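Local coordinates for protein xyloglucan-specific endo-beta-1,4-glucanase GH12 (Aspergillus niveus, PDB 4NPR) that probably cleaves internal beta-1,4-glucosidic linkages in the backbone of xyloglucan, releasing xyloglucan oligosaccharides with retention of the anomeric configuration, at residues A[59-64]-A[69-74]; A[84-89]-A[122-127]; A[110-115]-A[221-226]; A[182-187]-A[198-203]. All coordinates share one frame; numbering follows the deposited sequence.

Contact 1: residues A[59-64]-A[69-74]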
loop_
_atom_site.group_PDB
_atom_site.type_symbol
_atom_site.label_atom_id
_atom_site.label_comp_id
_atom_site.label_asym_id
_atom_site.label_seq_id
_atom_site.Cartn_x
_atom_site.Cartn_y
_atom_site.Cartn_z
ATOM N N THR A 59 5.099 1.155 15.157
ATOM C CA THR A 59 6.455 1.076 15.759
ATOM C C THR A 59 7.528 0.791 14.742
ATOM O O THR A 59 7.488 -0.177 14.036
ATOM C CB THR A 59 6.524 -0.025 16.847
ATOM O OG1 THR A 59 5.558 0.246 17.877
ATOM C CG2 THR A 59 7.962 -0.141 17.474
ATOM N N PHE A 60 8.525 1.644 14.699
ATOM C CA PHE A 60 9.707 1.372 13.932
ATOM C C PHE A 60 10.618 0.546 14.806
ATOM O O PHE A 60 10.792 0.870 15.962
ATOM C CB PHE A 60 10.389 2.667 13.566
ATOM C CG PHE A 60 11.810 2.500 13.156
ATOM C CD1 PHE A 60 12.122 1.983 11.920
ATOM C CD2 PHE A 60 12.842 2.882 14.009
ATOM C CE1 PHE A 60 13.437 1.851 11.516
ATOM C CE2 PHE A 60 14.167 2.754 13.620
ATOM C CZ PHE A 60 14.468 2.239 12.370
ATOM N N GLU A 61 11.210 -0.504 14.242
ATOM C CA GLU A 61 12.104 -1.373 14.980
ATOM C C GLU A 61 13.548 -1.142 14.602
ATOM O O GLU A 61 14.368 -0.885 15.467
ATOM C CB GLU A 61 11.798 -2.839 14.698
ATOM C CG GLU A 61 11.257 -3.571 15.887
ATOM C CD GLU A 61 9.784 -3.373 16.012
ATOM O OE1 GLU A 61 9.091 -3.651 14.999
ATOM O OE2 GLU A 61 9.344 -2.967 17.116
ATOM N N SER A 62 13.858 -1.263 13.310
ATOM C CA SER A 62 15.232 -1.247 12.852
ATOM C C SER A 62 15.345 -1.040 11.363
ATOM O O SER A 62 14.394 -1.219 10.626
ATOM C CB SER A 62 15.921 -2.563 13.228
ATOM O OG SER A 62 15.336 -3.671 12.566
ATOM N N LEU A 63 16.537 -0.674 10.930
ATOM C CA LEU A 63 16.804 -0.398 9.532
ATOM C C LEU A 63 18.179 -0.984 9.264
ATOM O O LEU A 63 19.093 -0.854 10.070
ATOM C CB LEU A 63 16.788 1.114 9.259
ATOM C CG LEU A 63 17.195 1.555 7.845
ATOM C CD1 LEU A 63 16.274 0.991 6.770
ATOM C CD2 LEU A 63 17.268 3.071 7.704
ATOM N N SER A 64 18.332 -1.609 8.116
ATOM C CA SER A 64 19.512 -2.370 7.857
ATOM C C SER A 64 19.696 -2.344 6.351
ATOM O O SER A 64 18.952 -3.010 5.603
ATOM C CB SER A 64 19.263 -3.788 8.381
ATOM O OG SER A 64 20.317 -4.653 8.049
ATOM N N VAL A 69 12.213 -2.758 9.260
ATOM C CA VAL A 69 11.457 -3.697 10.088
ATOM C C VAL A 69 10.568 -2.844 10.993
ATOM O O VAL A 69 11.051 -1.944 11.682
ATOM C CB VAL A 69 12.441 -4.583 10.938
ATOM C CG1 VAL A 69 11.722 -5.605 11.832
ATOM C CG2 VAL A 69 13.467 -5.270 10.004
ATOM N N TRP A 70 9.263 -3.073 10.945
ATOM C CA TRP A 70 8.330 -2.274 11.732
ATOM C C TRP A 70 7.057 -3.029 11.981
ATOM O O TRP A 70 6.889 -4.149 11.462
ATOM C CB TRP A 70 7.985 -0.957 11.030
ATOM C CG TRP A 70 7.293 -1.067 9.662
ATOM C CD1 TRP A 70 7.884 -1.342 8.450
ATOM C CD2 TRP A 70 5.898 -0.837 9.372
ATOM N NE1 TRP A 70 6.940 -1.297 7.432
ATOM C CE2 TRP A 70 5.720 -0.986 7.977
ATOM C CE3 TRP A 70 4.793 -0.514 10.153
ATOM C CZ2 TRP A 70 4.477 -0.825 7.368
ATOM C CZ3 TRP A 70 3.571 -0.361 9.548
ATOM C CH2 TRP A 70 3.414 -0.518 8.181
ATOM N N ASN A 71 6.166 -2.397 12.758
ATOM C CA ASN A 71 4.821 -2.902 12.946
ATOM C C ASN A 71 3.801 -1.852 13.335
ATOM O O ASN A 71 4.128 -0.709 13.701
ATOM C CB ASN A 71 4.801 -4.014 14.000
ATOM C CG ASN A 71 4.931 -3.488 15.419
ATOM O OD1 ASN A 71 4.126 -2.652 15.882
ATOM N ND2 ASN A 71 5.942 -3.998 16.138
ATOM N N THR A 72 2.551 -2.269 13.284
ATOM C CA THR A 72 1.505 -1.466 13.815
ATOM C C THR A 72 0.444 -2.334 14.513
ATOM O O THR A 72 0.224 -3.480 14.132
ATOM C CB THR A 72 0.911 -0.607 12.689
ATOM O OG1 THR A 72 -0.009 0.328 13.252
ATOM C CG2 THR A 72 0.187 -1.438 11.680
ATOM N N LYS A 73 -0.224 -1.748 15.502
ATOM C CA LYS A 73 -1.174 -2.435 16.333
ATOM C C LYS A 73 -2.397 -1.607 16.419
ATOM O O LYS A 73 -2.302 -0.390 16.545
ATOM C CB LYS A 73 -0.595 -2.581 17.725
ATOM C CG LYS A 73 0.667 -3.418 17.699
ATOM C CD LYS A 73 1.352 -3.613 19.035
ATOM C CE LYS A 73 2.395 -4.718 18.870
ATOM N NZ LYS A 73 3.655 -4.379 19.583
ATOM N N TRP A 74 -3.559 -2.246 16.392
ATOM C CA TRP A 74 -4.779 -1.495 16.281
ATOM C C TRP A 74 -6.016 -2.248 16.678
ATOM O O TRP A 74 -6.051 -3.465 16.643
ATOM C CB TRP A 74 -4.956 -0.926 14.838
ATOM C CG TRP A 74 -4.992 -1.935 13.684
ATOM C CD1 TRP A 74 -3.937 -2.312 12.891
ATOM C CD2 TRP A 74 -6.133 -2.660 13.189
ATOM N NE1 TRP A 74 -4.341 -3.230 11.949
ATOM C CE2 TRP A 74 -5.681 -3.471 12.113
ATOM C CE3 TRP A 74 -7.474 -2.693 13.534
ATOM C CZ2 TRP A 74 -6.532 -4.286 11.381
ATOM C CZ3 TRP A 74 -8.334 -3.537 12.805
ATOM C CH2 TRP A 74 -7.850 -4.321 11.744
HETATM O O HOH W 1 3.338 -0.609 17.356
HETATM O O HOH W 2 8.181 -6.070 13.422
#
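Val69 O is gripped by two successive amides of the facing strand: Glu61 N donates to it at 2.9 Å, and Ser62 N adds a weak bond at 3.3 Å. With both residues set against Val69, this is a classic beta bulge, and psi of Glu61 drops to -56° to accommodate it. Val69 N returns a bond to Ser62 O at 3.0 Å. Beyond the bulge, Thr59 and Asn71 form a hydrogen-bonded antiparallel pair, with Thr59 N to Asn71 O at 2.6 Å and nearly straight (172°). These strands form the hairpin 53-64/67-77 of the six-stranded antiparallel sheet in the beta jelly roll. One face carries Phe60 and Trp70, whose side chains both reach Leu41 of strand 39-42. On the other face Thr59 and Asn71 stand side by side, pointing the same way, with Thr59 CB 3.7 Å from Asn71 OD1. Next along, Ser62 OG rests against Val69 CB at 3.4 Å. The Glu61 side chain bends at chi2 (84°) and folds back over the partner strand, bringing OE1 within 3.6 Å of Trp70 CA. A water donates to this OE1 and, weakly, to Trp70 O.

Contact 2: residues A[84-89]-A[122-127]; sequences KSFANA and AYDMFL
Phe86 lays the far end of its ring against Asp124, with CZ 3.8 Å from Asp124 CB. Asp124 lies on strand 117-128 of the nine-stranded sheet of the jelly roll; Phe86 sits in the run leading into strand 87-97, with strand 215-226 between them, and the ring spans that strand, touching Glu224 on the way. They lie on the face turned away from the six-stranded sheet, the concave side that forms the substrate cleft in family 12 glucanases. CG of Phe86 is anti to the backbone N (chi1 177°), which throws the ring outward across the middle strand. The carboxylate of Asp124 stands almost perpendicular to the ring (82°), with OD2 3.9 Å from Phe86 CE2. Two residues earlier on the same strand, Ala122 O faces the ring edge at Phe86 CE1, 4.2 Å away. Asn88 CB lies over one ring face, 3.6 Å above the plane and displaced toward the rim. The Asn88 side-chain amide ties down the backbone at Phe86, ND2 donating to Phe86 O at 2.7 Å, an oxygen that Asn44 ND2 bonds as well.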
loop_
_atom_site.group_PDB
_atom_site.type_symbol
_atom_site.label_atom_id
_atom_site.label_comp_id
_atom_site.label_asym_id
_atom_site.label_seq_id
_atom_site.Cartn_x
_atom_site.Cartn_y
_atom_site.Cartn_z
ATOM N N LYS A 84 -9.927 3.170 8.047
ATOM C CA LYS A 84 -9.609 4.009 9.138
ATOM C C LYS A 84 -8.217 4.600 9.049
ATOM O O LYS A 84 -7.931 5.592 9.715
ATOM C CB LYS A 84 -9.721 3.221 10.453
ATOM C CG LYS A 84 -11.027 2.440 10.643
ATOM C CD LYS A 84 -12.212 3.321 10.293
ATOM C CE LYS A 84 -13.468 2.659 10.770
ATOM N NZ LYS A 84 -13.932 1.698 9.745
ATOM N N SER A 85 -7.328 3.998 8.274
ATOM C CA SER A 85 -5.939 4.434 8.286
ATOM C C SER A 85 -5.102 3.765 7.197
ATOM O O SER A 85 -5.547 2.877 6.463
ATOM C CB SER A 85 -5.319 4.114 9.656
ATOM O OG SER A 85 -5.289 2.685 9.895
ATOM N N PHE A 86 -3.866 4.208 7.081
ATOM C CA PHE A 86 -2.971 3.599 6.167
ATOM C C PHE A 86 -1.557 3.865 6.642
ATOM O O PHE A 86 -0.828 4.669 6.049
ATOM C CB PHE A 86 -3.178 4.141 4.757
ATOM C CG PHE A 86 -2.200 3.579 3.769
ATOM C CD1 PHE A 86 -1.997 2.175 3.682
ATOM C CD2 PHE A 86 -1.450 4.412 2.959
ATOM C CE1 PHE A 86 -1.067 1.632 2.787
ATOM C CE2 PHE A 86 -0.530 3.873 2.042
ATOM C CZ PHE A 86 -0.323 2.488 1.967
ATOM N N ALA A 87 -1.194 3.184 7.735
ATOM C CA ALA A 87 0.160 3.188 8.227
ATOM C C ALA A 87 0.994 2.406 7.219
ATOM O O ALA A 87 0.649 1.300 6.860
ATOM C CB ALA A 87 0.230 2.500 9.568
ATOM N N ASN A 88 2.107 3.004 6.815
ATOM C CA ASN A 88 2.892 2.552 5.700
ATOM C C ASN A 88 4.284 3.081 5.816
ATOM O O ASN A 88 4.544 4.101 6.465
ATOM C CB ASN A 88 2.314 3.087 4.393
ATOM C CG ASN A 88 2.416 4.591 4.289
ATOM O OD1 ASN A 88 3.298 5.136 3.622
ATOM N ND2 ASN A 88 1.518 5.279 4.965
ATOM N N ALA A 89 5.197 2.386 5.162
ATOM C CA ALA A 89 6.524 2.923 4.875
ATOM C C ALA A 89 6.545 3.511 3.431
ATOM O O ALA A 89 6.276 2.798 2.486
ATOM C CB ALA A 89 7.560 1.821 4.998
ATOM N N ALA A 122 -1.005 -3.822 1.246
ATOM C CA ALA A 122 -0.981 -3.227 -0.057
ATOM C C ALA A 122 0.214 -2.305 -0.213
ATOM O O ALA A 122 0.613 -1.617 0.751
ATOM C CB ALA A 122 -2.264 -2.442 -0.267
ATOM N N TYR A 123 0.801 -2.371 -1.417
ATOM C CA TYR A 123 1.529 -1.279 -2.008
ATOM C C TYR A 123 0.507 -0.283 -2.520
ATOM O O TYR A 123 -0.560 -0.671 -3.011
ATOM C CB TYR A 123 2.388 -1.675 -3.210
ATOM C CG TYR A 123 3.476 -2.650 -2.942
ATOM C CD1 TYR A 123 3.218 -4.029 -2.924
ATOM C CD2 TYR A 123 4.758 -2.228 -2.725
ATOM C CE1 TYR A 123 4.228 -4.947 -2.675
ATOM C CE2 TYR A 123 5.785 -3.128 -2.500
ATOM C CZ TYR A 123 5.522 -4.490 -2.453
ATOM O OH TYR A 123 6.564 -5.399 -2.236
ATOM N N ASP A 124 0.883 0.999 -2.397
ATOM C CA ASP A 124 0.198 2.136 -2.954
ATOM C C ASP A 124 1.196 3.036 -3.705
ATOM O O ASP A 124 2.040 3.672 -3.096
ATOM C CB ASP A 124 -0.436 2.900 -1.816
ATOM C CG ASP A 124 -1.751 3.508 -2.195
ATOM O OD1 ASP A 124 -2.206 3.285 -3.339
ATOM O OD2 ASP A 124 -2.343 4.197 -1.343
ATOM N N MET A 125 1.110 3.060 -5.029
ATOM C CA MET A 125 1.999 3.831 -5.871
ATOM C C MET A 125 1.219 4.849 -6.697
ATOM O O MET A 125 0.193 4.536 -7.293
ATOM C CB MET A 125 2.734 2.911 -6.807
ATOM C CG MET A 125 3.544 1.852 -6.099
ATOM S SD MET A 125 4.280 0.782 -7.343
ATOM C CE MET A 125 2.932 -0.370 -7.577
ATOM N N PHE A 126 1.745 6.059 -6.763
ATOM C CA PHE A 126 1.023 7.192 -7.264
ATOM C C PHE A 126 1.735 7.799 -8.462
ATOM O O PHE A 126 2.970 7.906 -8.459
ATOM C CB PHE A 126 0.940 8.201 -6.147
ATOM C CG PHE A 126 -0.008 7.813 -5.063
ATOM C CD1 PHE A 126 -1.370 8.004 -5.231
ATOM C CD2 PHE A 126 0.456 7.213 -3.898
ATOM C CE1 PHE A 126 -2.258 7.636 -4.242
ATOM C CE2 PHE A 126 -0.413 6.862 -2.893
ATOM C CZ PHE A 126 -1.788 7.066 -3.063
ATOM N N LEU A 127 0.953 8.163 -9.492
ATOM C CA LEU A 127 1.474 8.848 -10.658
ATOM C C LEU A 127 1.020 10.285 -10.746
ATOM O O LEU A 127 -0.017 10.664 -10.164
ATOM C CB LEU A 127 1.016 8.157 -11.900
ATOM C CG LEU A 127 1.444 6.718 -11.910
ATOM C CD1 LEU A 127 0.939 6.057 -13.177
ATOM C CD2 LEU A 127 2.945 6.672 -11.827
#

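Contact 3: residues A[110-115]-A[221-226]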
loop_
_atom_site.group_PDB
_atom_site.type_symbol
_atom_site.label_atom_id
_atom_site.label_comp_id
_atom_site.label_asym_id
_atom_site.label_seq_id
_atom_site.Cartn_x
_atom_site.Cartn_y
_atom_site.Cartn_z
ATOM N N TRP A 110 5.404 -10.129 5.636
ATOM C CA TRP A 110 4.500 -9.639 6.694
ATOM C C TRP A 110 3.679 -10.736 7.310
ATOM O O TRP A 110 3.561 -11.840 6.771
ATOM C CB TRP A 110 3.538 -8.567 6.181
ATOM C CG TRP A 110 2.665 -9.009 5.031
ATOM C CD1 TRP A 110 2.971 -8.923 3.747
ATOM C CD2 TRP A 110 1.354 -9.634 5.097
ATOM N NE1 TRP A 110 1.950 -9.463 2.965
ATOM C CE2 TRP A 110 0.951 -9.903 3.777
ATOM C CE3 TRP A 110 0.505 -10.007 6.137
ATOM C CZ2 TRP A 110 -0.280 -10.461 3.462
ATOM C CZ3 TRP A 110 -0.738 -10.615 5.807
ATOM C CH2 TRP A 110 -1.100 -10.833 4.490
ATOM N N ASN A 111 3.094 -10.377 8.443
ATOM C CA ASN A 111 2.185 -11.235 9.198
ATOM C C ASN A 111 1.066 -10.451 9.922
ATOM O O ASN A 111 1.283 -9.369 10.404
ATOM C CB ASN A 111 2.981 -12.052 10.223
ATOM C CG ASN A 111 2.134 -13.109 10.860
ATOM O OD1 ASN A 111 1.661 -14.025 10.150
ATOM N ND2 ASN A 111 1.826 -12.958 12.171
ATOM N N TYR A 112 -0.128 -11.031 10.004
ATOM C CA TYR A 112 -1.217 -10.431 10.753
ATOM C C TYR A 112 -1.631 -11.358 11.857
ATOM O O TYR A 112 -1.697 -12.564 11.650
ATOM C CB TYR A 112 -2.450 -10.135 9.854
ATOM C CG TYR A 112 -2.776 -8.636 9.720
ATOM C CD1 TYR A 112 -3.067 -7.869 10.826
ATOM C CD2 TYR A 112 -2.793 -8.017 8.492
ATOM C CE1 TYR A 112 -3.371 -6.533 10.717
ATOM C CE2 TYR A 112 -3.107 -6.669 8.359
ATOM C CZ TYR A 112 -3.384 -5.917 9.486
ATOM O OH TYR A 112 -3.656 -4.569 9.372
ATOM N N SER A 113 -1.928 -10.802 13.030
ATOM C CA SER A 113 -2.671 -11.566 14.015
ATOM C C SER A 113 -3.775 -10.713 14.630
ATOM O O SER A 113 -3.745 -9.492 14.538
ATOM C CB SER A 113 -1.728 -12.143 15.093
ATOM O OG SER A 113 -0.990 -11.124 15.759
ATOM N N GLY A 114 -4.746 -11.377 15.244
ATOM C CA GLY A 114 -5.777 -10.708 16.065
ATOM C C GLY A 114 -7.166 -11.184 15.699
ATOM O O GLY A 114 -7.283 -12.074 14.903
ATOM N N SER A 115 -8.216 -10.564 16.241
ATOM C CA SER A 115 -9.576 -11.128 16.077
ATOM C C SER A 115 -10.515 -10.324 15.169
ATOM O O SER A 115 -10.520 -9.069 15.201
ATOM C CB SER A 115 -10.218 -11.439 17.445
ATOM O OG SER A 115 -10.070 -10.348 18.319
ATOM N N ALA A 221 4.175 1.221 1.164
ATOM C CA ALA A 221 3.684 -0.130 1.484
ATOM C C ALA A 221 3.240 -0.217 2.978
ATOM O O ALA A 221 3.997 0.174 3.876
ATOM C CB ALA A 221 4.730 -1.187 1.151
ATOM N N GLY A 222 1.994 -0.673 3.199
ATOM C CA GLY A 222 1.428 -0.796 4.523
ATOM C C GLY A 222 0.130 -1.595 4.570
ATOM O O GLY A 222 -0.108 -2.497 3.749
ATOM N N THR A 223 -0.722 -1.258 5.535
ATOM C CA THR A 223 -1.986 -1.940 5.672
ATOM C C THR A 223 -3.130 -0.934 5.862
ATOM O O THR A 223 -2.934 0.092 6.515
ATOM C CB THR A 223 -1.951 -2.937 6.857
ATOM O OG1 THR A 223 -3.243 -3.555 7.036
ATOM C CG2 THR A 223 -1.556 -2.242 8.092
ATOM N N GLU A 224 -4.308 -1.244 5.292
ATOM C CA GLU A 224 -5.539 -0.423 5.471
ATOM C C GLU A 224 -6.569 -1.234 6.222
ATOM O O GLU A 224 -7.175 -2.148 5.660
ATOM C CB GLU A 224 -6.179 0.001 4.130
ATOM C CG GLU A 224 -5.454 1.087 3.380
ATOM C CD GLU A 224 -6.101 1.395 2.002
ATOM O OE1 GLU A 224 -6.595 0.440 1.361
ATOM O OE2 GLU A 224 -6.064 2.574 1.530
ATOM N N PRO A 225 -6.773 -0.919 7.488
ATOM C CA PRO A 225 -7.771 -1.631 8.260
ATOM C C PRO A 225 -9.187 -1.027 8.206
ATOM O O PRO A 225 -9.343 0.201 8.161
ATOM C CB PRO A 225 -7.211 -1.546 9.665
ATOM C CG PRO A 225 -6.523 -0.243 9.706
ATOM C CD PRO A 225 -5.880 -0.118 8.344
ATOM N N PHE A 226 -10.200 -1.895 8.239
ATOM C CA PHE A 226 -11.597 -1.474 8.328
ATOM C C PHE A 226 -12.146 -1.717 9.754
ATOM O O PHE A 226 -12.737 -0.838 10.349
ATOM C CB PHE A 226 -12.430 -2.159 7.252
ATOM C CG PHE A 226 -11.989 -1.841 5.808
ATOM C CD1 PHE A 226 -10.835 -2.406 5.249
ATOM C CD2 PHE A 226 -12.761 -1.031 4.984
ATOM C CE1 PHE A 226 -10.473 -2.163 3.914
ATOM C CE2 PHE A 226 -12.388 -0.758 3.656
ATOM C CZ PHE A 226 -11.249 -1.334 3.120
#
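Tyr112 OH donates to Thr223 OG1 across 2.6 Å, and this one short bond carries most of the contact. The side chains come at each other from opposite directions. The threonine oxygen lies in the plane of the tyrosine ring, at its edge, 3.4 Å from CE2, while the methyl Thr223 CG2 comes to the same 3.4 Å from Tyr112 OH. Thr223 turns OG1 anti to its amide nitrogen (chi1 177°), which aims the hydroxyl at the tyrosine and leaves CG2 in the tighter site between N and C. Tyr112 reaches over with an unusual chi1 of -115°, between the staggered positions. The bond spans the interior of the jelly-roll sandwich: strand 105-113 belongs to the six-stranded sheet and strand 215-226 to the nine-stranded one, and the alpha carbons of Tyr112 and Thr223 stand 9.9 Å apart. Both hydroxyls have further partners: Trp74 NE1, from a strand of the six-stranded sheet, donates to Tyr112 OH, and Thr223 OG1 is in turn bonded to Asp120 O of the neighbouring strand 117-128, making a chain of hydrogen bonds from indole to backbone carbonyl in which each hydroxyl both gives and receives. Around it, Phe233 meets the Tyr112 ring with planes about 40° apart, and Ile117 and Val121 also touch the tyrosine.

Contact 4: residues A[182-187]-A[198-203]; sequences YSFVAQ and RDFFTY
Phe184 meets the helix with its whole side chain, starting at CB, which lies 4.2 Å from Phe200 CE1. Here the helix 198-207 packs on the nine-stranded sheet of the jelly roll, and Phe184, on strand 179-186, points at it. With CG anti to the carbonyl carbon (chi1 -67°), the ring is carried out beneath Phe200. Phe184 CG lies 3.8 Å from Phe200 CD1, and Phe184 CD2, the next atom round, makes the closest approach to that same carbon at 3.7 Å. CD1, CE1 and CE2 of Phe184 are also grouped below it, since Phe200 CD1 hangs 3.6 Å above the ring plane, directly over the centre. This is an edge-to-face pair in which Phe200 supplies the edge and Phe184 the face, the planes 73° apart and the centroids separated by 4.9 Å. At the tip, Phe184 CZ finds a second partner one turn along the helix: Tyr203 CD1, 4.1 Å away and near the plane of the phenylalanine ring. Phe200 and Tyr203 thus take the strand residue from above and from its edge. Beyond the pair, Phe169 meets Phe200, Val141 of strand 137-146 touches it, and Ile139 lies against Phe184. Within 198-203, Arg198 O accepts from both Thr202 N and Thr202 OG1, the hydroxyl approaching from above the carbonyl plane.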
loop_
_atom_site.group_PDB
_atom_site.type_symbol
_atom_site.label_atom_id
_atom_site.label_comp_id
_atom_site.label_asym_id
_atom_site.label_seq_id
_atom_site.Cartn_x
_atom_site.Cartn_y
_atom_site.Cartn_z
ATOM N N TYR A 182 -6.380 1.936 -10.054
ATOM C CA TYR A 182 -6.240 0.538 -10.428
ATOM C C TYR A 182 -5.777 -0.247 -9.223
ATOM O O TYR A 182 -4.796 0.123 -8.609
ATOM C CB TYR A 182 -5.190 0.380 -11.483
ATOM C CG TYR A 182 -5.605 0.857 -12.869
ATOM C CD1 TYR A 182 -6.487 0.097 -13.662
ATOM C CD2 TYR A 182 -5.099 2.029 -13.396
ATOM C CE1 TYR A 182 -6.898 0.540 -14.907
ATOM C CE2 TYR A 182 -5.471 2.457 -14.665
ATOM C CZ TYR A 182 -6.379 1.720 -15.400
ATOM O OH TYR A 182 -6.742 2.173 -16.628
ATOM N N SER A 183 -6.487 -1.343 -8.901
ATOM C CA SER A 183 -6.144 -2.209 -7.776
ATOM C C SER A 183 -5.959 -3.658 -8.199
ATOM O O SER A 183 -6.880 -4.274 -8.712
ATOM C CB SER A 183 -7.214 -2.142 -6.694
ATOM O OG SER A 183 -7.185 -0.897 -6.046
ATOM N N PHE A 184 -4.745 -4.174 -7.963
ATOM C CA PHE A 184 -4.409 -5.545 -8.263
ATOM C C PHE A 184 -4.596 -6.274 -6.954
ATOM O O PHE A 184 -3.933 -5.978 -5.976
ATOM C CB PHE A 184 -2.956 -5.670 -8.723
ATOM C CG PHE A 184 -2.679 -5.021 -10.046
ATOM C CD1 PHE A 184 -2.523 -3.660 -10.142
ATOM C CD2 PHE A 184 -2.548 -5.784 -11.194
ATOM C CE1 PHE A 184 -2.271 -3.070 -11.358
ATOM C CE2 PHE A 184 -2.291 -5.205 -12.413
ATOM C CZ PHE A 184 -2.156 -3.846 -12.489
ATOM N N VAL A 185 -5.519 -7.209 -6.923
ATOM C CA VAL A 185 -5.823 -7.909 -5.704
ATOM C C VAL A 185 -5.480 -9.374 -5.894
ATOM O O VAL A 185 -6.106 -10.074 -6.736
ATOM C CB VAL A 185 -7.309 -7.789 -5.360
ATOM C CG1 VAL A 185 -7.601 -8.597 -4.091
ATOM C CG2 VAL A 185 -7.720 -6.314 -5.202
ATOM N N ALA A 186 -4.476 -9.836 -5.150
ATOM C CA ALA A 186 -3.993 -11.193 -5.348
ATOM C C ALA A 186 -5.079 -12.202 -4.986
ATOM O O ALA A 186 -5.788 -12.027 -3.993
ATOM C CB ALA A 186 -2.745 -11.439 -4.542
ATOM N N GLN A 187 -5.244 -13.217 -5.821
ATOM C CA GLN A 187 -6.242 -14.271 -5.594
ATOM C C GLN A 187 -5.968 -15.161 -4.355
ATOM O O GLN A 187 -6.907 -15.673 -3.765
ATOM C CB GLN A 187 -6.370 -15.142 -6.858
ATOM C CG GLN A 187 -6.887 -14.331 -8.020
ATOM C CD GLN A 187 -7.279 -15.131 -9.258
ATOM O OE1 GLN A 187 -6.783 -16.232 -9.548
ATOM N NE2 GLN A 187 -8.162 -14.532 -10.028
ATOM N N ARG A 198 7.836 -2.951 -11.513
ATOM C CA ARG A 198 7.650 -2.346 -12.780
ATOM C C ARG A 198 6.762 -3.172 -13.649
ATOM O O ARG A 198 6.284 -2.685 -14.680
ATOM C CB ARG A 198 8.977 -2.128 -13.458
ATOM C CG ARG A 198 8.878 -1.014 -14.450
ATOM C CD ARG A 198 10.148 -0.914 -15.244
ATOM N NE ARG A 198 10.114 -1.776 -16.410
ATOM C CZ ARG A 198 11.031 -1.745 -17.354
ATOM N NH1 ARG A 198 12.030 -0.910 -17.271
ATOM N NH2 ARG A 198 10.952 -2.548 -18.378
ATOM N N ASP A 199 6.530 -4.421 -13.265
ATOM C CA ASP A 199 5.719 -5.289 -14.125
ATOM C C ASP A 199 4.266 -4.799 -14.180
ATOM O O ASP A 199 3.627 -4.885 -15.194
ATOM C CB ASP A 199 5.803 -6.778 -13.694
ATOM C CG ASP A 199 7.253 -7.374 -13.780
ATOM O OD1 ASP A 199 8.063 -6.967 -14.637
ATOM O OD2 ASP A 199 7.579 -8.270 -12.963
ATOM N N PHE A 200 3.763 -4.298 -13.073
ATOM C CA PHE A 200 2.440 -3.698 -12.991
ATOM C C PHE A 200 2.242 -2.526 -13.938
ATOM O O PHE A 200 1.204 -2.412 -14.564
ATOM C CB PHE A 200 2.216 -3.252 -11.556
ATOM C CG PHE A 200 2.176 -4.410 -10.617
ATOM C CD1 PHE A 200 1.065 -5.241 -10.598
ATOM C CD2 PHE A 200 3.267 -4.749 -9.859
ATOM C CE1 PHE A 200 1.036 -6.354 -9.794
ATOM C CE2 PHE A 200 3.247 -5.879 -9.071
ATOM C CZ PHE A 200 2.127 -6.663 -9.017
ATOM N N PHE A 201 3.245 -1.665 -14.056
ATOM C CA PHE A 201 3.232 -0.592 -15.057
ATOM C C PHE A 201 3.391 -1.094 -16.496
ATOM O O PHE A 201 2.641 -0.673 -17.394
ATOM C CB PHE A 201 4.278 0.460 -14.717
ATOM C CG PHE A 201 4.066 1.086 -13.365
ATOM C CD1 PHE A 201 3.064 2.005 -13.160
ATOM C CD2 PHE A 201 4.853 0.718 -12.266
ATOM C CE1 PHE A 201 2.852 2.595 -11.916
ATOM C CE2 PHE A 201 4.654 1.303 -11.020
ATOM C CZ PHE A 201 3.649 2.235 -10.848
ATOM N N THR A 202 4.349 -1.976 -16.742
ATOM C CA THR A 202 4.496 -2.556 -18.058
ATOM C C THR A 202 3.097 -3.041 -18.477
ATOM O O THR A 202 2.627 -2.799 -19.591
ATOM C CB THR A 202 5.452 -3.779 -18.015
ATOM O OG1 THR A 202 6.712 -3.447 -17.408
ATOM C CG2 THR A 202 5.706 -4.333 -19.397
ATOM N N TYR A 203 2.409 -3.716 -17.558
ATOM C CA TYR A 203 1.121 -4.304 -17.875
ATOM C C TYR A 203 0.058 -3.282 -18.282
ATOM O O TYR A 203 -0.645 -3.480 -19.260
ATOM C CB TYR A 203 0.587 -5.144 -16.717
ATOM C CG TYR A 203 -0.860 -5.548 -16.955
ATOM C CD1 TYR A 203 -1.893 -4.753 -16.502
ATOM C CD2 TYR A 203 -1.196 -6.716 -17.661
ATOM C CE1 TYR A 203 -3.215 -5.097 -16.740
ATOM C CE2 TYR A 203 -2.540 -7.058 -17.899
ATOM C CZ TYR A 203 -3.541 -6.236 -17.419
ATOM O OH TYR A 203 -4.901 -6.511 -17.605
#

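In the fold
Contact 1 lies within the six-stranded sheet, contact 2 joins the approach to strand 87-97 to strand 117-128 of the nine-stranded one, and contact 3 ties the two sheets together; contact 4 seats the helix on the nine-stranded sheet. Contacts 1, 2 and 3 cluster, their centres 12 to 15 Å apart. Trp70 packs against the backbone of 87-89, Trp74 on Pro225, and Ala89 N probably bonds Ala221 O between neighbouring strands. Contact 4 sits across the molecule, its centre about 26 Å from that of contact 1, but Phe201 touches Met125 and Leu127 of contact 2. Contact 1 closes first along the chain, contacts 2 and 3 interlock, and contact 4 falls between the segments of contact 3, as befits a sandwich whose chain passes between sheets.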